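Local coordinates for mitogen activated protein kinase, putative (PDB 4QNY) that probably transfers phosphate from ATP to serine and threonine residues of other proteins, as a mitogen-activated protein kinase, at residues C16-R21 against F98-I103; A125-F130 against H308-Q313; E218-R223 against P282-L287. All blocks are in the same frame, centred on the assembly; numbering follows the deposited sequence.

Interaction 1. Residues C16-R21 against F98-I103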
# COMPACT_ATOMS: atom_id res chain seq x y z
N CYS A 16 -3.35 11.99 26.39
CA CYS A 16 -3.26 13.21 27.19
C CYS A 16 -1.92 13.32 27.91
O CYS A 16 -1.41 14.42 28.14
CB CYS A 16 -4.41 13.28 28.20
SG CYS A 16 -6.02 13.65 27.47
N ARG A 17 -1.34 12.17 28.26
CA ARG A 17 -0.03 12.15 28.91
C ARG A 17 1.09 12.43 27.91
O ARG A 17 2.24 12.65 28.29
CB ARG A 17 0.20 10.81 29.61
CG ARG A 17 -0.64 10.61 30.86
CD ARG A 17 -0.19 9.39 31.66
NE ARG A 17 -0.56 8.13 31.02
CZ ARG A 17 -1.69 7.48 31.25
NH1 ARG A 17 -2.57 7.97 32.11
NH2 ARG A 17 -1.94 6.34 30.61
N LEU A 18 0.74 12.43 26.63
CA LEU A 18 1.68 12.78 25.58
C LEU A 18 1.44 14.21 25.11
O LEU A 18 2.34 15.04 25.11
CB LEU A 18 1.56 11.81 24.40
CG LEU A 18 1.84 10.34 24.69
CD1 LEU A 18 1.55 9.49 23.47
CD2 LEU A 18 3.27 10.15 25.16
N ASP A 19 0.20 14.48 24.71
CA ASP A 19 -0.19 15.82 24.27
C ASP A 19 -1.69 16.02 24.52
O ASP A 19 -2.52 15.24 24.05
CB ASP A 19 0.15 16.02 22.80
CG ASP A 19 0.25 17.49 22.42
OD1 ASP A 19 -0.49 18.31 23.00
OD2 ASP A 19 1.08 17.82 21.54
N ASP A 20 -2.02 17.08 25.24
CA ASP A 20 -3.40 17.35 25.63
C ASP A 20 -4.25 17.84 24.46
O ASP A 20 -5.47 17.99 24.58
CB ASP A 20 -3.44 18.38 26.76
CG ASP A 20 -4.41 18.01 27.86
OD1 ASP A 20 -4.69 16.81 28.03
OD2 ASP A 20 -4.90 18.93 28.56
N ARG A 21 -3.60 18.08 23.32
CA ARG A 21 -4.26 18.62 22.13
C ARG A 21 -5.41 17.76 21.62
O ARG A 21 -6.48 18.27 21.30
CB ARG A 21 -3.23 18.80 21.00
CG ARG A 21 -2.41 20.07 21.10
CD ARG A 21 -1.23 20.07 20.13
NE ARG A 21 -1.64 20.03 18.73
CZ ARG A 21 -0.90 20.49 17.73
NH1 ARG A 21 0.28 21.04 17.97
NH2 ARG A 21 -1.34 20.41 16.48
N PHE A 98 8.69 4.30 27.40
CA PHE A 98 8.57 4.18 25.95
C PHE A 98 8.32 2.73 25.54
O PHE A 98 9.26 1.99 25.21
CB PHE A 98 9.83 4.72 25.26
CG PHE A 98 9.63 5.05 23.80
CD1 PHE A 98 9.86 6.33 23.33
CD2 PHE A 98 9.21 4.09 22.89
CE1 PHE A 98 9.68 6.64 21.99
CE2 PHE A 98 9.02 4.39 21.56
CZ PHE A 98 9.26 5.67 21.11
N ASP A 99 7.06 2.32 25.56
CA ASP A 99 6.66 1.02 25.06
C ASP A 99 5.54 1.18 24.04
O ASP A 99 4.90 0.21 23.64
CB ASP A 99 6.21 0.11 26.21
CG ASP A 99 5.00 0.64 26.95
OD1 ASP A 99 4.35 -0.14 27.66
OD2 ASP A 99 4.69 1.85 26.80
N HIS A 100 5.33 2.43 23.62
CA HIS A 100 4.30 2.77 22.66
C HIS A 100 4.48 4.21 22.19
O HIS A 100 5.16 5.00 22.85
CB HIS A 100 2.90 2.61 23.27
CG HIS A 100 2.53 3.73 24.19
ND1 HIS A 100 2.99 3.82 25.49
CD2 HIS A 100 1.74 4.82 24.00
CE1 HIS A 100 2.50 4.91 26.05
NE2 HIS A 100 1.74 5.53 25.17
N PHE A 101 3.88 4.56 21.05
CA PHE A 101 3.86 5.94 20.59
C PHE A 101 2.81 6.13 19.50
O PHE A 101 2.31 5.15 18.93
CB PHE A 101 5.25 6.37 20.09
CG PHE A 101 5.59 5.87 18.72
CD1 PHE A 101 6.09 4.59 18.54
CD2 PHE A 101 5.44 6.69 17.61
CE1 PHE A 101 6.42 4.13 17.28
CE2 PHE A 101 5.77 6.23 16.35
CZ PHE A 101 6.26 4.95 16.19
N TYR A 102 2.47 7.38 19.21
CA TYR A 102 1.40 7.69 18.28
C TYR A 102 1.88 8.40 17.01
O TYR A 102 2.72 9.30 17.07
CB TYR A 102 0.34 8.56 18.96
CG TYR A 102 -0.59 7.78 19.87
CD1 TYR A 102 -1.81 7.30 19.40
CD2 TYR A 102 -0.25 7.52 21.19
CE1 TYR A 102 -2.66 6.59 20.22
CE2 TYR A 102 -1.10 6.81 22.02
CZ TYR A 102 -2.30 6.35 21.53
OH TYR A 102 -3.15 5.64 22.35
N ILE A 103 1.33 7.99 15.88
CA ILE A 103 1.57 8.65 14.61
C ILE A 103 0.34 9.48 14.23
O ILE A 103 -0.76 8.94 14.09
CB ILE A 103 1.87 7.64 13.49
CG1 ILE A 103 3.10 6.80 13.84
CG2 ILE A 103 2.08 8.36 12.16
CD1 ILE A 103 3.31 5.62 12.93

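Interaction 2. Residues A125-F130 against H308-Q313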
# COMPACT_ATOMS: atom_id res chain seq x y z
N ALA A 125 -15.32 7.41 -14.97
CA ALA A 125 -14.75 8.70 -14.60
C ALA A 125 -14.22 8.66 -13.17
O ALA A 125 -13.19 9.26 -12.87
CB ALA A 125 -15.79 9.80 -14.75
N HIS A 126 -14.93 7.96 -12.29
CA HIS A 126 -14.48 7.76 -10.92
C HIS A 126 -13.18 6.97 -10.88
O HIS A 126 -12.25 7.32 -10.16
CB HIS A 126 -15.56 7.04 -10.10
CG HIS A 126 -16.73 7.90 -9.74
ND1 HIS A 126 -18.02 7.42 -9.72
CD2 HIS A 126 -16.80 9.20 -9.37
CE1 HIS A 126 -18.84 8.39 -9.36
NE2 HIS A 126 -18.13 9.48 -9.14
N ILE A 127 -13.14 5.89 -11.65
CA ILE A 127 -11.99 5.00 -11.69
C ILE A 127 -10.77 5.70 -12.28
O ILE A 127 -9.66 5.55 -11.77
CB ILE A 127 -12.30 3.73 -12.50
CG1 ILE A 127 -13.51 3.01 -11.91
CG2 ILE A 127 -11.09 2.80 -12.53
CD1 ILE A 127 -14.02 1.87 -12.76
N GLN A 128 -10.98 6.46 -13.35
CA GLN A 128 -9.91 7.21 -13.99
C GLN A 128 -9.20 8.14 -13.01
O GLN A 128 -7.97 8.20 -12.99
CB GLN A 128 -10.46 8.03 -15.16
CG GLN A 128 -10.77 7.22 -16.41
CD GLN A 128 -11.62 7.98 -17.41
OE1 GLN A 128 -12.25 8.98 -17.07
NE2 GLN A 128 -11.64 7.50 -18.65
N PHE A 129 -9.97 8.86 -12.21
CA PHE A 129 -9.42 9.80 -11.25
C PHE A 129 -8.71 9.07 -10.11
O PHE A 129 -7.67 9.52 -9.63
CB PHE A 129 -10.52 10.71 -10.69
CG PHE A 129 -10.01 11.88 -9.91
CD1 PHE A 129 -8.91 12.60 -10.35
CD2 PHE A 129 -10.63 12.27 -8.73
CE1 PHE A 129 -8.43 13.68 -9.63
CE2 PHE A 129 -10.16 13.35 -8.01
CZ PHE A 129 -9.06 14.05 -8.45
N PHE A 130 -9.27 7.94 -9.69
CA PHE A 130 -8.65 7.10 -8.67
C PHE A 130 -7.30 6.56 -9.14
O PHE A 130 -6.29 6.69 -8.45
CB PHE A 130 -9.56 5.93 -8.29
CG PHE A 130 -10.66 6.29 -7.34
CD1 PHE A 130 -10.53 7.38 -6.49
CD2 PHE A 130 -11.82 5.54 -7.28
CE1 PHE A 130 -11.55 7.71 -5.61
CE2 PHE A 130 -12.84 5.86 -6.41
CZ PHE A 130 -12.70 6.95 -5.57
N HIS A 308 -1.19 6.63 -20.62
CA HIS A 308 -2.13 5.75 -21.30
C HIS A 308 -3.41 6.50 -21.68
O HIS A 308 -3.88 7.35 -20.92
CB HIS A 308 -2.46 4.55 -20.41
CG HIS A 308 -3.18 3.44 -21.12
ND1 HIS A 308 -4.55 3.38 -21.19
CD2 HIS A 308 -2.72 2.36 -21.79
CE1 HIS A 308 -4.91 2.31 -21.87
NE2 HIS A 308 -3.81 1.67 -22.25
N PRO A 309 -3.97 6.19 -22.86
CA PRO A 309 -5.21 6.80 -23.37
C PRO A 309 -6.40 6.74 -22.41
O PRO A 309 -7.33 7.53 -22.56
CB PRO A 309 -5.50 5.99 -24.63
CG PRO A 309 -4.16 5.57 -25.11
CD PRO A 309 -3.35 5.31 -23.87
N PHE A 310 -6.37 5.82 -21.45
CA PHE A 310 -7.47 5.69 -20.49
C PHE A 310 -7.50 6.87 -19.53
O PHE A 310 -8.54 7.17 -18.93
CB PHE A 310 -7.35 4.38 -19.72
CG PHE A 310 -8.42 4.17 -18.69
CD1 PHE A 310 -9.75 4.08 -19.06
CD2 PHE A 310 -8.10 4.06 -17.34
CE1 PHE A 310 -10.74 3.88 -18.11
CE2 PHE A 310 -9.09 3.87 -16.39
CZ PHE A 310 -10.41 3.78 -16.78
N LEU A 311 -6.37 7.55 -19.38
CA LEU A 311 -6.25 8.66 -18.44
C LEU A 311 -5.90 9.97 -19.15
O LEU A 311 -5.34 10.88 -18.53
CB LEU A 311 -5.18 8.35 -17.40
CG LEU A 311 -5.28 7.01 -16.66
CD1 LEU A 311 -4.05 6.79 -15.79
CD2 LEU A 311 -6.55 6.95 -15.84
N GLU A 312 -6.24 10.07 -20.43
CA GLU A 312 -5.79 11.19 -21.26
C GLU A 312 -6.36 12.54 -20.84
O GLU A 312 -5.70 13.57 -21.00
CB GLU A 312 -6.13 10.92 -22.73
CG GLU A 312 -7.62 10.80 -23.03
CD GLU A 312 -7.89 10.44 -24.48
OE1 GLU A 312 -6.97 10.59 -25.31
OE2 GLU A 312 -9.02 10.00 -24.78
N GLN A 313 -7.57 12.55 -20.30
CA GLN A 313 -8.21 13.80 -19.88
C GLN A 313 -7.69 14.28 -18.53
O GLN A 313 -8.07 15.35 -18.06
CB GLN A 313 -9.73 13.64 -19.84
CG GLN A 313 -10.40 13.63 -21.20
CD GLN A 313 -11.91 13.56 -21.11
OE1 GLN A 313 -12.62 14.41 -21.64
NE2 GLN A 313 -12.41 12.53 -20.42

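Interaction 3. Residues E218-R223 against P282-L287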
# COMPACT_ATOMS: atom_id res chain seq x y z
N GLU A 218 -10.70 -4.61 -9.61
CA GLU A 218 -11.80 -4.60 -8.66
C GLU A 218 -12.69 -3.37 -8.85
O GLU A 218 -13.91 -3.46 -8.70
CB GLU A 218 -11.28 -4.65 -7.22
CG GLU A 218 -10.55 -5.94 -6.88
CD GLU A 218 -10.08 -5.98 -5.44
OE1 GLU A 218 -10.86 -5.60 -4.55
OE2 GLU A 218 -8.92 -6.38 -5.21
N LEU A 219 -12.08 -2.23 -9.16
CA LEU A 219 -12.81 -1.00 -9.40
C LEU A 219 -13.73 -1.13 -10.62
O LEU A 219 -14.81 -0.54 -10.66
CB LEU A 219 -11.85 0.17 -9.60
CG LEU A 219 -11.12 0.68 -8.35
CD1 LEU A 219 -10.02 1.66 -8.74
CD2 LEU A 219 -12.09 1.33 -7.38
N LEU A 220 -13.29 -1.92 -11.60
CA LEU A 220 -14.06 -2.13 -12.82
C LEU A 220 -15.26 -3.05 -12.59
O LEU A 220 -16.02 -3.32 -13.52
CB LEU A 220 -13.16 -2.70 -13.92
CG LEU A 220 -12.24 -1.70 -14.62
CD1 LEU A 220 -11.25 -2.43 -15.52
CD2 LEU A 220 -13.05 -0.70 -15.42
N GLY A 221 -15.41 -3.53 -11.36
CA GLY A 221 -16.56 -4.34 -11.00
C GLY A 221 -16.23 -5.80 -10.77
O GLY A 221 -16.67 -6.67 -11.51
N SER A 222 -15.45 -6.06 -9.72
CA SER A 222 -15.06 -7.43 -9.39
C SER A 222 -14.48 -7.57 -7.99
O SER A 222 -13.97 -6.61 -7.41
CB SER A 222 -14.03 -7.94 -10.41
OG SER A 222 -13.57 -9.24 -10.07
N ARG A 223 -14.59 -8.77 -7.44
CA ARG A 223 -13.88 -9.14 -6.21
C ARG A 223 -12.40 -9.32 -6.55
O ARG A 223 -12.05 -9.38 -7.73
CB ARG A 223 -14.49 -10.41 -5.61
CG ARG A 223 -15.74 -10.17 -4.78
CD ARG A 223 -15.39 -9.61 -3.41
NE ARG A 223 -14.65 -10.56 -2.60
CZ ARG A 223 -14.16 -10.31 -1.39
NH1 ARG A 223 -14.34 -9.11 -0.84
NH2 ARG A 223 -13.49 -11.24 -0.73
N PRO A 282 -12.63 -0.28 -24.00
CA PRO A 282 -11.42 -0.94 -24.50
C PRO A 282 -10.14 -0.33 -23.93
O PRO A 282 -9.13 -1.02 -23.82
CB PRO A 282 -11.51 -0.73 -26.02
CG PRO A 282 -12.95 -0.50 -26.29
CD PRO A 282 -13.47 0.24 -25.10
N GLU A 283 -10.20 0.95 -23.59
CA GLU A 283 -9.05 1.64 -23.01
C GLU A 283 -8.77 1.14 -21.60
O GLU A 283 -7.62 0.97 -21.20
CB GLU A 283 -9.27 3.16 -23.00
CG GLU A 283 -9.22 3.82 -24.37
CD GLU A 283 -10.46 3.56 -25.19
OE1 GLU A 283 -11.57 3.51 -24.61
OE2 GLU A 283 -10.34 3.41 -26.43
N ALA A 284 -9.84 0.90 -20.84
CA ALA A 284 -9.72 0.41 -19.48
C ALA A 284 -9.19 -1.02 -19.45
O ALA A 284 -8.38 -1.37 -18.59
CB ALA A 284 -11.06 0.49 -18.77
N LEU A 285 -9.65 -1.83 -20.39
CA LEU A 285 -9.28 -3.24 -20.42
C LEU A 285 -7.87 -3.44 -20.94
O LEU A 285 -7.24 -4.46 -20.66
CB LEU A 285 -10.28 -4.03 -21.28
CG LEU A 285 -11.69 -4.12 -20.68
CD1 LEU A 285 -12.58 -5.02 -21.53
CD2 LEU A 285 -11.62 -4.63 -19.24
N ASP A 286 -7.36 -2.48 -21.71
CA ASP A 286 -5.99 -2.55 -22.18
C ASP A 286 -5.01 -2.17 -21.07
O ASP A 286 -3.99 -2.83 -20.89
CB ASP A 286 -5.77 -1.64 -23.39
CG ASP A 286 -4.32 -1.60 -23.82
OD1 ASP A 286 -3.83 -2.62 -24.34
OD2 ASP A 286 -3.67 -0.56 -23.63
N LEU A 287 -5.33 -1.11 -20.35
CA LEU A 287 -4.51 -0.67 -19.22
C LEU A 287 -4.46 -1.76 -18.16
O LEU A 287 -3.42 -2.01 -17.56
CB LEU A 287 -5.05 0.63 -18.63
CG LEU A 287 -4.26 1.21 -17.46
CD1 LEU A 287 -2.83 1.54 -17.88
CD2 LEU A 287 -4.95 2.43 -16.88

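Interaction 1. Residues C16-R21 against F98-I103
Leu18 meets Tyr102 on the face of the N-lobe sheet of the protein kinase fold where helix 8-16 also packs. Residues 16-21 link helix 8-16 to strand 22-31. Residues 98-103 lead into strand 101-106, which runs between strands 47-54 and 86-90. The two segments bury about 100 Å² together, and the contact is apolar. Leu18 reaches in with one methyl: its CD1 is 3.5 Å from CD2 of the Tyr102 ring. The two side chains cross at about a right angle, and CD1 approaches the ring obliquely. CE2 of Tyr102 is also near that methyl. Leu18 CG lies opposite its own carbonyl carbon (chi1 -60°), with CB directed at the strand. The methyl also reaches His100, where CD1 is 4.3 Å from NE2, again obliquely. CE2 of Tyr102 lies in the plane of the His100 ring, at its edge. One leucine methyl is thus shared by two neighbouring rings. Leu90 of strand 86-90 touches both Leu18 and Tyr102. The phenol end of Tyr102 is hydrogen-bonded to Glu14 of helix 8-16, so the N-terminal helix and the turn after it pack on the same strand. The His100 ring is held from its other nitrogen: ND1 donates a nearly straight hydrogen bond of 2.9 Å to Asp99 OD2, which lies in the imidazole plane and is met on its syn side, tilted out of the carboxylate plane.

Interaction 2. Residues A125-F130 against H308-Q313
Gln128 and Leu311 bring the two backbones closest, with their CA atoms 5.9 Å apart, where a 3-10 turn and the loop after it pass beside a helix. This is the C-lobe of the protein kinase fold. Residues 125-130 are part of helix 124-143, and residues 308-313 follow helix 302-306. The segments bury about 215 Å² together. Gln128 gives the largest single share, and Phe310 the next. CG of Gln128 lies over one face of the Phe310 ring in a CH-pi contact. It is 3.8 Å from the ring centroid and 22° off the ring normal, displaced toward the rim, with CZ as its nearest ring atom. This CG stands opposite the carbonyl carbon of Gln128 (chi1 -76°), and the extended chain beyond it carries the amide along the ring to the Phe310 carbonyl, with NE2 still near CE1. There NE2 is 3.1 Å from Phe310 O. The amide and ring planes are 62° apart, so the amide does not stack flat on the ring. Ile127 comes at the ring edge instead, near its plane, with CG2 4.4 Å from CZ of Phe310. Ala284 and Leu287 of helix 282-291 also touch Phe310, which places this ring between two helices of the lobe. The Phe310 backbone is held within its own segment: Phe310 N donates to His308 ND1 at 3.1 Å, tilted from the imidazole plane. NE2 of the same imidazole is hydrogen-bonded to Asp286. Leu311 packs on the helix one residue further along. Its CD2 methyl touches the Gln128 backbone, 3.4 Å from Gln128 O and 3.8 Å from Gln128 CA.

Interaction 3. Residues E218-R223 against P282-L287
Leu220 meets Ala284 and Leu285 where the chain just past the end of helix 206-219 faces helix 282-291 in the C-lobe of the kinase fold. Within residues 218-223, Glu218 comes first. Its carbonyl O accepts from two backbone nitrogens, Gly221 N at 3.1 Å and Ser222 N at 3.2 Å. Leu219 faces another way, onto Ile127 and Ile131 of helix 124-143. Leu220 turns its CB toward the second helix and makes the contact with both methyls. CD2 lies 4.1 Å from CB of Ala284, and CD1 lies 4.3 Å from CD2 of Leu285. The branched end of Leu220 therefore spans two successive residues of one helix. Gly221 is the first residue to leave helical geometry. Its phi is positive, 109°, and the chain turns out of the helix here. Ser222 OG then donates to Arg223 O at 2.8 Å, in the carbonyl plane and on a lone pair. Tyr277 touches Leu220 and Ser222. No hydrogen bond joins the two segments, and only about 97 Å² is buried. Between these two segments the contact is thus van der Waals packing of aliphatic side chains, with no directional bond to fix the pairing.

In the fold
Interaction 1 lies in the N-lobe, and interactions 2 and 3 lie in the C-lobe, on the opposite side of the chain's centre. The centre of interaction 1 is about 41 Å from that of interaction 2 and about 43 Å from that of interaction 3. The nucleotide and magnesium are bound between the lobes. Interaction 1 closes first along the chain. Both segments of interaction 3 then fall between the two segments of interaction 2. The centres of these two are about 11 Å apart, and they touch. Residues 308-313 meet helix 282-291, and residues 125-130 meet the end of helix 206-219. Helices 124-143, 206-219 and 282-291 are thus joined through these contacts.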